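Local structure of CpuTA1 (Curtobacterium pusillum, 5K3W) at residues 53-58 and 83-88. The protein binds pyridoxal-5'-phosphate as a member of the class IV aminotransferase family and forms an assembly of two copies of the chain. Residues are numbered along the deposited sequence; the frame is centred on the assembly and turned at random.
Sequences DGVFET and LDLPEP
Val55 meets Leu83 and Leu85 in a small apolar cluster. Its two methyl branches touch different leucines. Val55 CG1 lies 3.9 Å from Leu83 CD2, and CD1 of the same leucine is almost as near. Val55 CG2 lies 4.2 Å from Leu85 CD1. With chi1 of Val55 at -64°, CG1 stands anti to the carbonyl carbon and faces Leu83. The side chains of Val55 and Leu83 run past each other in opposite directions. Leu85 CD1 also comes within 4.4 Å of Gly54 CA.

The other contacts bring a methyl against polar atoms. Leu83 CD2 sits 3.5 Å from Gly54 O and 3.9 Å from Asp53 OD1. No hydrogen bond joins the two segments, so the contact is van der Waals packing between buried residues. The Asp53 carboxylate finds its charged partner elsewhere, in a salt bridge from OD2 to Arg122 NE. Arg122 NH2 also hydrogen-bonds to Leu83 O, so one guanidinium group ties both segments together.

Helix 69-82 ends in a Schellman motif, with Asp84, at positive phi, as its C-prime residue and Leu85 N hydrogen-bonded back to Ala80 O. The turn presents Leu83 and Leu85 to the start of strand 54-62, which pairs with strand 114-121 in the antiparallel sheet. The chain then continues from 83-88 into helix 90-108.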
# COMPACT_ATOMS: atom_id res chain seq x y z
N ASP A 53 -4.89 3.18 1.93
CA ASP A 53 -5.75 3.79 0.92
C ASP A 53 -5.69 5.31 1.05
O ASP A 53 -6.53 5.94 1.69
CB ASP A 53 -7.18 3.28 1.08
CG ASP A 53 -8.06 3.61 -0.12
OD1 ASP A 53 -7.51 4.04 -1.15
OD2 ASP A 53 -9.29 3.42 -0.02
N GLY A 54 -4.69 5.91 0.41
CA GLY A 54 -4.56 7.35 0.41
C GLY A 54 -3.40 7.76 -0.46
O GLY A 54 -2.75 6.92 -1.10
N VAL A 55 -3.13 9.06 -0.48
CA VAL A 55 -2.03 9.59 -1.26
C VAL A 55 -1.18 10.50 -0.37
O VAL A 55 -1.59 10.91 0.72
CB VAL A 55 -2.53 10.34 -2.52
CG1 VAL A 55 -3.23 9.36 -3.45
CG2 VAL A 55 -3.47 11.45 -2.13
N PHE A 56 0.03 10.80 -0.83
CA PHE A 56 0.90 11.65 -0.03
C PHE A 56 1.85 12.42 -0.94
O PHE A 56 2.05 12.07 -2.10
CB PHE A 56 1.72 10.84 0.99
CG PHE A 56 2.91 10.15 0.40
CD1 PHE A 56 2.76 8.93 -0.27
CD2 PHE A 56 4.18 10.73 0.49
CE1 PHE A 56 3.85 8.29 -0.83
CE2 PHE A 56 5.29 10.09 -0.06
CZ PHE A 56 5.13 8.86 -0.72
N GLU A 57 2.43 13.48 -0.38
CA GLU A 57 3.51 14.24 -1.00
C GLU A 57 4.58 14.53 0.05
O GLU A 57 4.26 14.77 1.22
CB GLU A 57 3.02 15.58 -1.59
CG GLU A 57 2.26 15.45 -2.88
CD GLU A 57 3.16 15.07 -4.02
OE1 GLU A 57 4.37 15.39 -3.97
OE2 GLU A 57 2.64 14.46 -4.98
N THR A 58 5.84 14.52 -0.37
CA THR A 58 6.95 14.93 0.48
C THR A 58 7.66 16.09 -0.20
O THR A 58 8.03 15.99 -1.37
CB THR A 58 7.92 13.78 0.73
OG1 THR A 58 7.20 12.67 1.27
CG2 THR A 58 8.95 14.20 1.73
N LEU A 83 -6.87 7.63 -7.54
CA LEU A 83 -7.48 6.79 -6.52
C LEU A 83 -8.96 7.10 -6.30
O LEU A 83 -9.55 6.65 -5.30
CB LEU A 83 -6.71 6.92 -5.19
CG LEU A 83 -5.53 5.98 -4.98
CD1 LEU A 83 -4.37 6.37 -5.87
CD2 LEU A 83 -5.09 5.91 -3.51
N ASP A 84 -9.58 7.86 -7.20
CA ASP A 84 -10.99 8.25 -7.06
C ASP A 84 -11.24 8.96 -5.74
O ASP A 84 -12.32 8.84 -5.15
CB ASP A 84 -11.93 7.05 -7.21
CG ASP A 84 -11.72 6.28 -8.49
OD1 ASP A 84 -11.66 6.90 -9.57
OD2 ASP A 84 -11.60 5.03 -8.42
N LEU A 85 -10.26 9.69 -5.24
CA LEU A 85 -10.54 10.54 -4.10
C LEU A 85 -11.09 11.88 -4.56
O LEU A 85 -10.93 12.27 -5.73
CB LEU A 85 -9.28 10.74 -3.26
CG LEU A 85 -8.77 9.50 -2.52
CD1 LEU A 85 -7.29 9.65 -2.17
CD2 LEU A 85 -9.60 9.25 -1.26
N PRO A 86 -11.78 12.60 -3.69
CA PRO A 86 -12.22 13.95 -4.05
C PRO A 86 -11.03 14.88 -4.23
O PRO A 86 -9.92 14.63 -3.75
CB PRO A 86 -13.08 14.39 -2.86
CG PRO A 86 -13.34 13.13 -2.07
CD PRO A 86 -12.17 12.24 -2.32
N GLU A 87 -11.27 15.96 -4.94
CA GLU A 87 -10.25 16.95 -5.24
C GLU A 87 -9.70 17.59 -3.96
O GLU A 87 -10.47 18.23 -3.22
CB GLU A 87 -10.90 18.00 -6.13
CG GLU A 87 -9.97 18.94 -6.85
CD GLU A 87 -10.69 19.63 -8.02
OE1 GLU A 87 -10.00 20.23 -8.86
OE2 GLU A 87 -11.93 19.55 -8.09
N PRO A 88 -8.40 17.47 -3.67
CA PRO A 88 -7.85 18.20 -2.53
C PRO A 88 -8.00 19.71 -2.72
O PRO A 88 -7.77 20.24 -3.81
CB PRO A 88 -6.37 17.77 -2.49
CG PRO A 88 -6.09 17.22 -3.83
CD PRO A 88 -7.38 16.69 -4.38